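Local coordinates for serpin B3 (Homo sapiens, PDB 4ZK3), which probably inhibits proteases, as a member of the serpin family, and as Pso p27 is linked with psoriasis through its aggregation, at residues A[296-299]-A[300-304]; A[304-308]-A[309-313]. All coordinates share one frame; numbering follows the deposited sequence.

Contact 1: A[296-299]-A[300-304]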
loop_
_atom_site.group_PDB
_atom_site.type_symbol
_atom_site.label_atom_id
_atom_site.label_comp_id
_atom_site.label_asym_id
_atom_site.label_seq_id
_atom_site.Cartn_x
_atom_site.Cartn_y
_atom_site.Cartn_z
ATOM N N LYS A 296 14.873 -0.345 2.229
ATOM C CA LYS A 296 16.128 0.302 1.796
ATOM C C LYS A 296 16.841 -0.461 0.669
ATOM O O LYS A 296 17.024 0.103 -0.431
ATOM C CB LYS A 296 17.024 0.478 3.005
ATOM C CG LYS A 296 18.283 1.277 2.803
ATOM C CD LYS A 296 19.169 0.982 4.008
ATOM C CE LYS A 296 20.157 2.098 4.245
ATOM N NZ LYS A 296 20.884 1.853 5.514
ATOM N N ASP A 297 17.186 -1.725 0.911
ATOM C CA ASP A 297 17.937 -2.530 -0.104
ATOM C C ASP A 297 17.078 -2.836 -1.317
ATOM O O ASP A 297 17.545 -2.727 -2.470
ATOM C CB ASP A 297 18.490 -3.851 0.468
ATOM C CG ASP A 297 19.693 -3.651 1.382
ATOM O OD1 ASP A 297 20.274 -2.539 1.421
ATOM O OD2 ASP A 297 20.041 -4.620 2.087
ATOM N N THR A 298 15.809 -3.135 -1.055
ATOM C CA THR A 298 14.799 -3.248 -2.125
ATOM C C THR A 298 14.814 -2.040 -3.088
ATOM O O THR A 298 14.955 -2.192 -4.290
ATOM C CB THR A 298 13.401 -3.419 -1.529
ATOM O OG1 THR A 298 13.373 -4.576 -0.714
ATOM C CG2 THR A 298 12.299 -3.568 -2.609
ATOM N N LEU A 299 14.665 -0.826 -2.566
ATOM C CA LEU A 299 14.651 0.377 -3.438
ATOM C C LEU A 299 15.997 0.616 -4.123
ATOM O O LEU A 299 16.058 1.128 -5.237
ATOM C CB LEU A 299 14.273 1.638 -2.620
ATOM C CG LEU A 299 12.820 1.557 -2.097
ATOM C CD1 LEU A 299 12.576 2.597 -1.024
ATOM C CD2 LEU A 299 11.893 1.694 -3.264
ATOM N N ARG A 300 17.051 0.341 -3.385
ATOM C CA ARG A 300 18.416 0.343 -3.936
ATOM C C ARG A 300 18.491 -0.529 -5.195
ATOM O O ARG A 300 18.772 0.010 -6.260
ATOM C CB ARG A 300 19.405 -0.094 -2.868
ATOM C CG ARG A 300 20.870 0.067 -3.211
ATOM C CD ARG A 300 21.651 -0.407 -1.995
ATOM N NE ARG A 300 21.950 0.707 -1.098
ATOM C CZ ARG A 300 21.960 0.654 0.226
ATOM N NH1 ARG A 300 21.650 -0.453 0.889
ATOM N NH2 ARG A 300 22.283 1.750 0.905
ATOM N N THR A 301 18.125 -1.800 -5.079
ATOM C CA THR A 301 17.979 -2.699 -6.225
ATOM C C THR A 301 17.189 -2.126 -7.372
ATOM O O THR A 301 17.511 -2.382 -8.558
ATOM C CB THR A 301 17.244 -3.968 -5.807
ATOM O OG1 THR A 301 17.947 -4.585 -4.723
ATOM C CG2 THR A 301 17.098 -4.950 -6.956
ATOM N N MET A 302 16.124 -1.383 -7.034
ATOM C CA MET A 302 15.176 -0.937 -8.003
ATOM C C MET A 302 15.748 0.227 -8.731
ATOM O O MET A 302 15.210 0.601 -9.722
ATOM C CB MET A 302 13.815 -0.605 -7.354
ATOM C CG MET A 302 13.086 -1.867 -6.816
ATOM S SD MET A 302 11.534 -1.709 -5.847
ATOM C CE MET A 302 10.773 -0.627 -7.027
ATOM N N GLY A 303 16.842 0.822 -8.264
ATOM C CA GLY A 303 17.436 1.972 -8.970
ATOM C C GLY A 303 17.744 3.174 -8.106
ATOM O O GLY A 303 18.435 4.105 -8.564
ATOM N N MET A 304 17.220 3.193 -6.872
ATOM C CA MET A 304 17.432 4.345 -5.983
ATOM C C MET A 304 18.717 4.140 -5.176
ATOM O O MET A 304 18.691 3.551 -4.072
ATOM C CB MET A 304 16.207 4.629 -5.074
ATOM C CG MET A 304 15.111 5.469 -5.692
ATOM S SD MET A 304 13.563 5.440 -4.696
ATOM C CE MET A 304 14.123 6.092 -3.143
#

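Contact 2: A[304-308]-A[309-313]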
loop_
_atom_site.group_PDB
_atom_site.type_symbol
_atom_site.label_atom_id
_atom_site.label_comp_id
_atom_site.label_asym_id
_atom_site.label_seq_id
_atom_site.Cartn_x
_atom_site.Cartn_y
_atom_site.Cartn_z
ATOM N N MET A 304 17.220 3.193 -6.872
ATOM C CA MET A 304 17.432 4.345 -5.983
ATOM C C MET A 304 18.717 4.140 -5.176
ATOM O O MET A 304 18.691 3.551 -4.072
ATOM C CB MET A 304 16.207 4.629 -5.074
ATOM C CG MET A 304 15.111 5.469 -5.692
ATOM S SD MET A 304 13.563 5.440 -4.696
ATOM C CE MET A 304 14.123 6.092 -3.143
ATOM N N VAL A 305 19.840 4.639 -5.732
ATOM C CA VAL A 305 21.159 4.478 -5.081
ATOM C C VAL A 305 21.739 5.730 -4.447
ATOM O O VAL A 305 22.228 5.660 -3.305
ATOM C CB VAL A 305 22.267 3.830 -5.982
ATOM C CG1 VAL A 305 22.463 2.360 -5.596
ATOM C CG2 VAL A 305 21.943 3.921 -7.450
ATOM N N ASP A 306 21.732 6.847 -5.167
ATOM C CA ASP A 306 22.405 8.082 -4.664
ATOM C C ASP A 306 21.852 8.526 -3.257
ATOM O O ASP A 306 22.567 9.036 -2.381
ATOM C CB ASP A 306 22.202 9.257 -5.664
ATOM C CG ASP A 306 23.035 9.118 -7.004
ATOM O OD1 ASP A 306 23.479 7.991 -7.327
ATOM O OD2 ASP A 306 23.162 10.162 -7.735
ATOM N N ILE A 307 20.535 8.334 -3.089
ATOM C CA ILE A 307 19.768 8.777 -1.942
ATOM C C ILE A 307 20.244 8.076 -0.696
ATOM O O ILE A 307 20.119 8.620 0.420
ATOM C CB ILE A 307 18.251 8.517 -2.203
ATOM C CG1 ILE A 307 17.381 9.133 -1.153
ATOM C CG2 ILE A 307 17.936 7.031 -2.226
ATOM C CD1 ILE A 307 17.222 10.606 -1.289
ATOM N N PHE A 308 20.782 6.872 -0.834
ATOM C CA PHE A 308 21.271 6.138 0.374
ATOM C C PHE A 308 22.799 6.248 0.629
ATOM O O PHE A 308 23.308 5.663 1.574
ATOM C CB PHE A 308 20.833 4.668 0.357
ATOM C CG PHE A 308 19.323 4.477 0.255
ATOM C CD1 PHE A 308 18.472 4.895 1.278
ATOM C CD2 PHE A 308 18.764 3.862 -0.856
ATOM C CE1 PHE A 308 17.104 4.713 1.187
ATOM C CE2 PHE A 308 17.387 3.665 -0.942
ATOM C CZ PHE A 308 16.566 4.103 0.075
ATOM N N ASN A 309 23.514 7.029 -0.180
ATOM C CA ASN A 309 24.955 7.157 0.004
ATOM C C ASN A 309 25.428 8.570 -0.165
ATOM O O ASN A 309 24.612 9.513 -0.332
ATOM C CB ASN A 309 25.721 6.193 -0.936
ATOM C CG ASN A 309 25.655 6.593 -2.404
ATOM O OD1 ASN A 309 25.529 7.770 -2.768
ATOM N ND2 ASN A 309 25.744 5.591 -3.269
ATOM N N GLY A 310 26.761 8.687 -0.189
ATOM C CA GLY A 310 27.438 9.934 -0.179
ATOM C C GLY A 310 27.147 10.812 -1.368
ATOM O O GLY A 310 27.374 12.011 -1.262
ATOM N N ASP A 311 26.667 10.230 -2.482
ATOM C CA ASP A 311 26.314 11.005 -3.671
ATOM C C ASP A 311 24.989 11.751 -3.511
ATOM O O ASP A 311 24.647 12.565 -4.362
ATOM C CB ASP A 311 26.134 10.110 -4.910
ATOM C CG ASP A 311 27.419 9.400 -5.350
ATOM O OD1 ASP A 311 28.530 9.870 -4.972
ATOM O OD2 ASP A 311 27.294 8.375 -6.081
ATOM N N ALA A 312 24.230 11.456 -2.460
ATOM C CA ALA A 312 22.872 12.003 -2.281
ATOM C C ALA A 312 22.830 13.482 -2.533
ATOM O O ALA A 312 23.668 14.221 -2.004
ATOM C CB ALA A 312 22.410 11.722 -0.836
ATOM N N ASP A 313 21.876 13.955 -3.314
ATOM C CA ASP A 313 21.635 15.377 -3.374
ATOM C C ASP A 313 20.157 15.665 -2.987
ATOM O O ASP A 313 19.258 15.516 -3.818
ATOM C CB ASP A 313 21.972 15.954 -4.751
ATOM C CG ASP A 313 21.879 17.487 -4.789
ATOM O OD1 ASP A 313 21.396 18.125 -3.812
ATOM O OD2 ASP A 313 22.262 18.085 -5.813
#

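Contact 1: A[296-299]-A[300-304]
Arg300 reaches back toward the start of the short helix 296-302, to Asp297 and Lys296. Its CB sits beside the helix backbone, 3.2 Å from Asp297 O and only slightly farther from Lys296 O. With CG turned away from the backbone N (chi1 -171°), the chain leaves the helix beside its own carbonyl, and Val305 of the following loop packs against it. A turn about the CG-CD bond (chi3 -92°) then swings the guanidinium back toward the start of the helix. There NH1 forms a salt bridge with Asp297 OD1 at 2.6 Å. The carboxylate oxygen lies at the guanidinium edge, near its plane, but the two flat groups are twisted 47° apart, and OD1 alone makes the short contact. NH2 comes 4.0 Å from Lys296 CE, where the extended lysine runs alongside in the same direction; the nearby Asp297 carboxylate probably offsets some of the repulsion between the two cations.

Asp297 contributes its carbonyl as well. Thr301 N approaches Asp297 O almost in line with the C=O bond, while Thr301 OG1 donates to the same oxygen from above the carbonyl plane at 2.9 Å, so two bonds from one residue grip it. On another side of the helix, Met302 SD lies 3.8 Å from Thr298 CG2 and also borders Leu299 CD2, with Phe11, Asp14 and Leu15 of helix 4-19 around the methionine. The helix ends as the chain turns at Gly303, whose phi is positive. Gly303 N bonds to Arg300 O, and Met304 N returns 2.9 Å to Leu299 O, bringing Met304 CB to 4.3 Å from Leu299 CB. This is a Schellman motif, closing the C-terminus of a short helix in the serpin fold.

Contact 2: A[304-308]-A[309-313]
Asn309 N donates to Asp306 O at 3.1 Å, and Asn309 then opens an Asx turn that overlaps a type I beta turn, so the chain reverses just after the 3-10 segment 306-308. The N-H points fairly straight at the oxygen (162°), but it comes from well above the carbonyl plane and does not lie on a lone pair. The asparagine CG stands between its own backbone N and carbonyl carbon (chi1 71°). This keeps the amide folded over the 3-10 turn, with ND2 3.5 Å from Val305 O. On the amide's other branch, OD1 receives Asp311 N at 2.7 Å, the bond that defines the Asx turn. Ala312 N bonds to Asn309 O and closes the beta turn, and Ala312 CB comes to 3.1 Å from Asp306 O.

That reversal brings Asp311 over Asp306. Asp311 CB rests 3.9 Å from Asp306 CG, the side chains crossing at a slant with their carboxylate planes 76° apart, close to perpendicular. Asp306 OD1 and Asp311 OD2 are 4.0 Å apart, near enough that full ionisation of both groups could be disfavoured, although Asp306 OD2 accepts a hydrogen bond from Asn48 ND2, which probably helps to stabilise its charged form.

The next shell fixes both limbs of the turn. Gln52 OE1, on helix 47-57, accepts from the backbone N atoms of Val305 and Asp306, while Thr49 OG1 of the same helix accepts from Asp313 N. On the inner side, Ile307 and Phe308 pack on Leu325 of strand 325-336, and Phe308 also touches Val328. Between these two neighbouring side chains the fit is close as well: Ile307 CG2 lies 3.5 Å above one face of the Phe308 ring, displaced toward its rim.

The two contacts follow one another along the chain, a capped helix and then a loop, and share Met304. Contact 1 belongs to helix 296-302, with its centre about 17 Å from the chain centre; contact 2, at about 24 Å, lies in the loop toward helix 315-318. Each has a buried side and an exposed one. Repeating helical bonds and an acid-base pair dominate the first, whereas the second relies on a side-chain amide and isolated backbone bonds, and brings two acids together. Both use helix 47-57, through Met302 and Met304 in contact 1 and largely polar bonds in contact 2. Phe308 joins them directly, its CB 3.3 Å from Arg300 NH2 and its CE2 4.1 Å from Leu299 CB.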